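Local coordinates for protein LRIM1 (Anopheles gambiae, PDB 3O53), which regulates complement-like immunity in the mosquito as a heterodimer with the leucine-rich-repeat protein APL1C, and is represented here by its leucine-rich repeat domain, at residues 91-96 with 108-113; 240-245 with 266-271. All blocks are in the same frame, centred on the assembly; numbering follows the deposited sequence.

Contact 1: 91-96 with 108-113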
loop_
_atom_site.group_PDB
_atom_site.type_symbol
_atom_site.label_atom_id
_atom_site.label_comp_id
_atom_site.label_asym_id
_atom_site.label_seq_id
_atom_site.Cartn_x
_atom_site.Cartn_y
_atom_site.Cartn_z
ATOM N N TYR A 91 -18.384 2.091 2.749
ATOM C CA TYR A 91 -18.403 0.698 3.193
ATOM C C TYR A 91 -18.245 -0.270 2.039
ATOM O O TYR A 91 -18.660 -1.422 2.131
ATOM C CB TYR A 91 -19.708 0.382 3.921
ATOM C CG TYR A 91 -19.974 1.291 5.098
ATOM C CD1 TYR A 91 -19.137 1.290 6.203
ATOM C CD2 TYR A 91 -21.062 2.151 5.100
ATOM C CE1 TYR A 91 -19.372 2.118 7.277
ATOM C CE2 TYR A 91 -21.307 2.984 6.170
ATOM C CZ TYR A 91 -20.459 2.964 7.256
ATOM O OH TYR A 91 -20.702 3.793 8.322
ATOM N N VAL A 92 -17.652 0.189 0.948
ATOM C CA VAL A 92 -17.540 -0.645 -0.245
ATOM C C VAL A 92 -16.764 -1.933 0.031
ATOM O O VAL A 92 -15.750 -1.918 0.719
ATOM C CB VAL A 92 -16.884 0.138 -1.407
ATOM C CG1 VAL A 92 -16.661 -0.766 -2.603
ATOM C CG2 VAL A 92 -17.764 1.329 -1.788
ATOM N N GLN A 93 -17.260 -3.045 -0.508
ATOM C CA GLN A 93 -16.592 -4.335 -0.391
ATOM C C GLN A 93 -15.884 -4.728 -1.683
ATOM O O GLN A 93 -14.795 -5.291 -1.645
ATOM C CB GLN A 93 -17.602 -5.420 0.003
ATOM C CG GLN A 93 -18.288 -5.141 1.331
ATOM C CD GLN A 93 -19.232 -6.253 1.750
ATOM O OE1 GLN A 93 -19.966 -6.793 0.930
ATOM N NE2 GLN A 93 -19.219 -6.592 3.034
ATOM N N GLU A 94 -16.493 -4.444 -2.832
ATOM C CA GLU A 94 -15.855 -4.770 -4.102
ATOM C C GLU A 94 -15.917 -3.579 -5.040
ATOM O O GLU A 94 -16.961 -2.973 -5.227
ATOM C CB GLU A 94 -16.512 -6.000 -4.746
ATOM C CG GLU A 94 -16.569 -7.207 -3.824
ATOM C CD GLU A 94 -17.056 -8.455 -4.539
ATOM O OE1 GLU A 94 -16.714 -8.630 -5.727
ATOM O OE2 GLU A 94 -17.782 -9.256 -3.913
ATOM N N LEU A 95 -14.790 -3.264 -5.651
ATOM C CA LEU A 95 -14.652 -2.036 -6.412
ATOM C C LEU A 95 -14.141 -2.363 -7.806
ATOM O O LEU A 95 -13.190 -3.122 -7.954
ATOM C CB LEU A 95 -13.666 -1.107 -5.678
ATOM C CG LEU A 95 -13.139 0.152 -6.364
ATOM C CD1 LEU A 95 -14.299 1.061 -6.720
ATOM C CD2 LEU A 95 -12.120 0.861 -5.443
ATOM N N LEU A 96 -14.776 -1.792 -8.827
ATOM C CA LEU A 96 -14.313 -1.946 -10.200
ATOM C C LEU A 96 -14.245 -0.588 -10.885
ATOM O O LEU A 96 -15.199 0.180 -10.845
ATOM C CB LEU A 96 -15.266 -2.847 -10.995
ATOM C CG LEU A 96 -15.550 -4.227 -10.403
ATOM C CD1 LEU A 96 -16.604 -4.124 -9.329
ATOM C CD2 LEU A 96 -15.992 -5.207 -11.493
ATOM N N ASN A 108 -10.363 3.400 3.993
ATOM C CA ASN A 108 -11.438 3.361 4.977
ATOM C C ASN A 108 -12.745 2.857 4.394
ATOM O O ASN A 108 -13.800 3.461 4.572
ATOM C CB ASN A 108 -11.627 4.744 5.602
ATOM C CG ASN A 108 -10.334 5.293 6.159
ATOM O OD1 ASN A 108 -9.428 4.534 6.498
ATOM N ND2 ASN A 108 -10.231 6.607 6.252
ATOM N N ASN A 109 -12.660 1.735 3.693
ATOM C CA ASN A 109 -13.846 1.028 3.244
ATOM C C ASN A 109 -13.838 -0.402 3.805
ATOM O O ASN A 109 -13.177 -0.654 4.806
ATOM C CB ASN A 109 -13.922 1.055 1.718
ATOM C CG ASN A 109 -14.528 2.346 1.198
ATOM O OD1 ASN A 109 -15.721 2.405 0.923
ATOM N ND2 ASN A 109 -13.710 3.386 1.065
ATOM N N ASN A 110 -14.600 -1.310 3.192
ATOM C CA ASN A 110 -14.576 -2.737 3.549
ATOM C C ASN A 110 -13.961 -3.569 2.420
ATOM O O ASN A 110 -14.314 -4.737 2.245
ATOM C CB ASN A 110 -15.999 -3.287 3.765
ATOM C CG ASN A 110 -16.736 -2.632 4.916
ATOM O OD1 ASN A 110 -16.277 -1.642 5.489
ATOM N ND2 ASN A 110 -17.907 -3.191 5.252
ATOM N N ILE A 111 -13.061 -2.975 1.646
ATOM C CA ILE A 111 -12.699 -3.546 0.351
ATOM C C ILE A 111 -11.898 -4.838 0.454
ATOM O O ILE A 111 -10.887 -4.902 1.145
ATOM C CB ILE A 111 -11.927 -2.528 -0.515
ATOM C CG1 ILE A 111 -12.879 -1.445 -1.032
ATOM C CG2 ILE A 111 -11.226 -3.233 -1.681
ATOM C CD1 ILE A 111 -12.168 -0.216 -1.590
ATOM N N SER A 112 -12.375 -5.874 -0.234
ATOM C CA SER A 112 -11.643 -7.120 -0.352
ATOM C C SER A 112 -11.331 -7.456 -1.813
ATOM O O SER A 112 -10.609 -8.413 -2.073
ATOM C CB SER A 112 -12.408 -8.286 0.310
ATOM O OG SER A 112 -13.671 -8.484 -0.310
ATOM N N ARG A 113 -11.854 -6.672 -2.762
ATOM C CA ARG A 113 -11.578 -6.898 -4.185
ATOM C C ARG A 113 -11.508 -5.564 -4.939
ATOM O O ARG A 113 -12.389 -4.717 -4.800
ATOM C CB ARG A 113 -12.661 -7.783 -4.859
ATOM C CG ARG A 113 -12.992 -9.099 -4.153
ATOM C CD ARG A 113 -12.005 -10.232 -4.460
ATOM N NE ARG A 113 -11.483 -10.791 -3.214
ATOM C CZ ARG A 113 -11.803 -11.965 -2.683
ATOM N NH1 ARG A 113 -12.642 -12.802 -3.279
ATOM N NH2 ARG A 113 -11.243 -12.314 -1.539
HETATM O O HOH W 1 -15.573 -9.788 -1.742
#

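Contact 2: 240-245 with 266-271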
loop_
_atom_site.group_PDB
_atom_site.type_symbol
_atom_site.label_atom_id
_atom_site.label_comp_id
_atom_site.label_asym_id
_atom_site.label_seq_id
_atom_site.Cartn_x
_atom_site.Cartn_y
_atom_site.Cartn_z
ATOM N N GLU A 240 19.005 6.260 2.310
ATOM C CA GLU A 240 19.138 7.330 3.310
ATOM C C GLU A 240 18.413 6.993 4.621
ATOM O O GLU A 240 18.636 7.636 5.640
ATOM C CB GLU A 240 18.557 8.632 2.771
ATOM C CG GLU A 240 19.128 9.088 1.445
ATOM C CD GLU A 240 18.410 10.316 0.901
ATOM O OE1 GLU A 240 17.415 10.750 1.523
ATOM O OE2 GLU A 240 18.840 10.844 -0.149
ATOM N N HIS A 241 17.530 6.000 4.593
ATOM C CA HIS A 241 16.712 5.679 5.762
ATOM C C HIS A 241 16.551 4.165 5.818
ATOM O O HIS A 241 16.059 3.545 4.874
ATOM C CB HIS A 241 15.353 6.396 5.678
ATOM C CG HIS A 241 14.411 6.069 6.801
ATOM N ND1 HIS A 241 14.105 6.967 7.803
ATOM C CD2 HIS A 241 13.694 4.950 7.071
ATOM C CE1 HIS A 241 13.242 6.418 8.642
ATOM N NE2 HIS A 241 12.983 5.190 8.224
ATOM N N PHE A 242 17.005 3.572 6.913
ATOM C CA PHE A 242 17.078 2.132 7.032
ATOM C C PHE A 242 16.710 1.782 8.466
ATOM O O PHE A 242 17.489 2.022 9.386
ATOM C CB PHE A 242 18.501 1.671 6.685
ATOM C CG PHE A 242 18.675 0.176 6.616
ATOM C CD1 PHE A 242 18.408 -0.517 5.447
ATOM C CD2 PHE A 242 19.146 -0.529 7.712
ATOM C CE1 PHE A 242 18.591 -1.889 5.382
ATOM C CE2 PHE A 242 19.336 -1.895 7.654
ATOM C CZ PHE A 242 19.062 -2.583 6.494
ATOM N N ASP A 243 15.521 1.212 8.658
ATOM C CA ASP A 243 14.982 1.024 10.007
ATOM C C ASP A 243 14.621 -0.439 10.286
ATOM O O ASP A 243 13.588 -0.930 9.826
ATOM C CB ASP A 243 13.744 1.906 10.176
ATOM C CG ASP A 243 13.270 1.993 11.610
ATOM O OD1 ASP A 243 13.791 1.243 12.455
ATOM O OD2 ASP A 243 12.358 2.809 11.887
ATOM N N LEU A 244 15.470 -1.112 11.061
ATOM C CA LEU A 244 15.235 -2.493 11.477
ATOM C C LEU A 244 15.078 -2.583 12.987
ATOM O O LEU A 244 15.372 -3.619 13.584
ATOM C CB LEU A 244 16.404 -3.386 11.065
ATOM C CG LEU A 244 16.779 -3.417 9.593
ATOM C CD1 LEU A 244 17.853 -4.465 9.356
ATOM C CD2 LEU A 244 15.556 -3.691 8.732
ATOM N N ARG A 245 14.657 -1.487 13.612
ATOM C CA ARG A 245 14.426 -1.478 15.047
ATOM C C ARG A 245 13.313 -2.459 15.403
ATOM O O ARG A 245 12.491 -2.784 14.558
ATOM C CB ARG A 245 14.018 -0.079 15.510
ATOM C CG ARG A 245 15.131 0.952 15.494
ATOM C CD ARG A 245 14.575 2.282 15.943
ATOM N NE ARG A 245 13.481 2.703 15.068
ATOM C CZ ARG A 245 12.528 3.567 15.400
ATOM N NH1 ARG A 245 12.501 4.122 16.604
ATOM N NH2 ARG A 245 11.590 3.873 14.515
ATOM N N THR A 266 26.033 2.550 8.797
ATOM C CA THR A 266 26.084 3.965 9.129
ATOM C C THR A 266 24.714 4.610 8.953
ATOM O O THR A 266 24.294 5.439 9.761
ATOM C CB THR A 266 27.100 4.679 8.227
ATOM O OG1 THR A 266 28.401 4.130 8.470
ATOM C CG2 THR A 266 27.105 6.189 8.483
ATOM N N VAL A 267 24.014 4.215 7.894
ATOM C CA VAL A 267 22.675 4.727 7.637
ATOM C C VAL A 267 21.719 4.267 8.737
ATOM O O VAL A 267 20.851 5.017 9.158
ATOM C CB VAL A 267 22.146 4.281 6.257
ATOM C CG1 VAL A 267 20.679 4.668 6.094
ATOM C CG2 VAL A 267 22.989 4.890 5.140
ATOM N N ALA A 268 21.901 3.044 9.210
ATOM C CA ALA A 268 21.080 2.491 10.284
ATOM C C ALA A 268 21.247 3.315 11.556
ATOM O O ALA A 268 20.272 3.656 12.222
ATOM C CB ALA A 268 21.472 1.054 10.554
ATOM N N LYS A 269 22.488 3.621 11.910
ATOM C CA LYS A 269 22.731 4.421 13.101
ATOM C C LYS A 269 22.106 5.807 12.964
ATOM O O LYS A 269 21.438 6.283 13.876
ATOM C CB LYS A 269 24.230 4.546 13.376
ATOM C CG LYS A 269 24.561 5.459 14.543
ATOM C CD LYS A 269 26.026 5.878 14.514
ATOM C CE LYS A 269 26.348 6.720 13.279
ATOM N NZ LYS A 269 27.792 7.072 13.186
ATOM N N GLN A 270 22.335 6.464 11.834
ATOM C CA GLN A 270 21.786 7.799 11.614
ATOM C C GLN A 270 20.265 7.781 11.670
ATOM O O GLN A 270 19.632 8.709 12.176
ATOM C CB GLN A 270 22.234 8.355 10.261
ATOM C CG GLN A 270 23.689 8.782 10.229
ATOM C CD GLN A 270 24.153 9.158 8.840
ATOM O OE1 GLN A 270 23.667 8.625 7.843
ATOM N NE2 GLN A 270 25.104 10.080 8.766
ATOM N N THR A 271 19.678 6.727 11.122
ATOM C CA THR A 271 18.228 6.585 11.115
ATOM C C THR A 271 17.683 6.505 12.534
ATOM O O THR A 271 16.716 7.190 12.865
ATOM C CB THR A 271 17.791 5.336 10.314
ATOM O OG1 THR A 271 18.144 5.513 8.938
ATOM C CG2 THR A 271 16.265 5.136 10.400
HETATM O O HOH W 2 17.829 8.719 8.241
HETATM O O HOH W 3 17.868 2.189 12.049
#

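Contact 1: 91-96 with 108-113
From Tyr91 beside Asn109 to Glu94 beside Arg113 the two backbones run in the same sense, their end-to-end directions 31° apart, and the CA atoms of Gln93 and Ile111 come within 4.0 Å. This is the stacking of successive coils in a leucine-rich repeat solenoid. Asn110 N donates to Val92 O at 2.8 Å and Ser112 N to Gln93 O at 2.9 Å; past the corner at Gln93, Leu95 N reaches Arg113 O at 2.9 Å, on a parallel bridge between Glu94 and Arg113. Asn109 supplies the asparagine-ladder element of the family. With its CG turned beside its own backbone N (chi1 -83°), its OD1 receives Val92 N at 2.9 Å, in the carbonyl plane on a lone pair, with an N-H...O angle of 152°. Its ND2 donates to Leu87 O, and Asn130 OD1 in turn accepts Ile111 N, so the same pairing recurs one coil further on. In the buried interior Val92 and Ile111 lie side by side, pointing the same way, and the Ile111 and Leu95 side chains cross at a slant, CD1 of the first 4.0 Å from CD2 of the second. Toward the outside, Gln93 lays its CG against the CB of Asn110. Glu94 and Arg113 run alongside each other, their CG atoms 4.1 Å apart, but their charged atoms are not in contact, and Arg113 NH2 makes a long, weak ion pair with Asp137. A water links Ser112 OG to Glu94 OE2, weakly at the carboxylate. The Arg113 chain, bent at chi2 and chi3, curls back so that NE donates to Ser112 O at 2.8 Å from above the carbonyl plane.

Contact 2: 240-245 with 266-271
Thr271 reaches across to strand 241-243 from helix 262-276, the local axes passing 6.8 Å apart at a signed angle of -80°. Its CB sits 3.5 Å from Phe242 O. The side chain then forks: chi1 of -65° sets OG1 beside its own backbone N and CG2 anti to that N. OG1 donates to Val267 O at 2.8 Å, a carbonyl that Thr271 N reaches from the opposite face, and accepts from Phe242 N at 3.0 Å, nearly straight, and at a longer 3.3 Å from the water that also donates to Glu240 O. Strand 241-243 ends the row of parallel strands in the solenoid: one edge bonds to Thr217, Ile219 and Leu221, and the helix crosses the edge that a further coil would otherwise pair with, consistent with a C-terminal leucine-rich-repeat cap. CG2 touches Phe242 O and Asp243 CB and stands over the centre of the His241 ring, 3.8 Å from the centroid, a CH-pi contact; the imidazole also stacks on Trp218 and its ND1 bonds to Lys274. One turn back, Val267 CG1 packs on Phe242 CB at 3.8 Å. Ala268 CB touches Phe242 CD2, and a second water joins Phe242 O to Ala268 O.

The two contacts lie on opposite sides of the chain's centre, about 36 Å apart between centres, and share no strand or helix. Contact 1 joins like to like: neighbouring interior coils of the solenoid, stacked mainly through backbone bonds and one ladder amide. It is partly buried, with apolar residues inside and the Glu94 and Arg113 chains toward solvent. Contact 2 joins unlike elements, a terminal strand and a crossing helix, and six of its seven touching residues are buried. There a single direct hydrogen bond, two bridging waters and side-chain packing replace the coil-to-coil backbone bonds, and 278 Å² is buried against 492 Å² in contact 1.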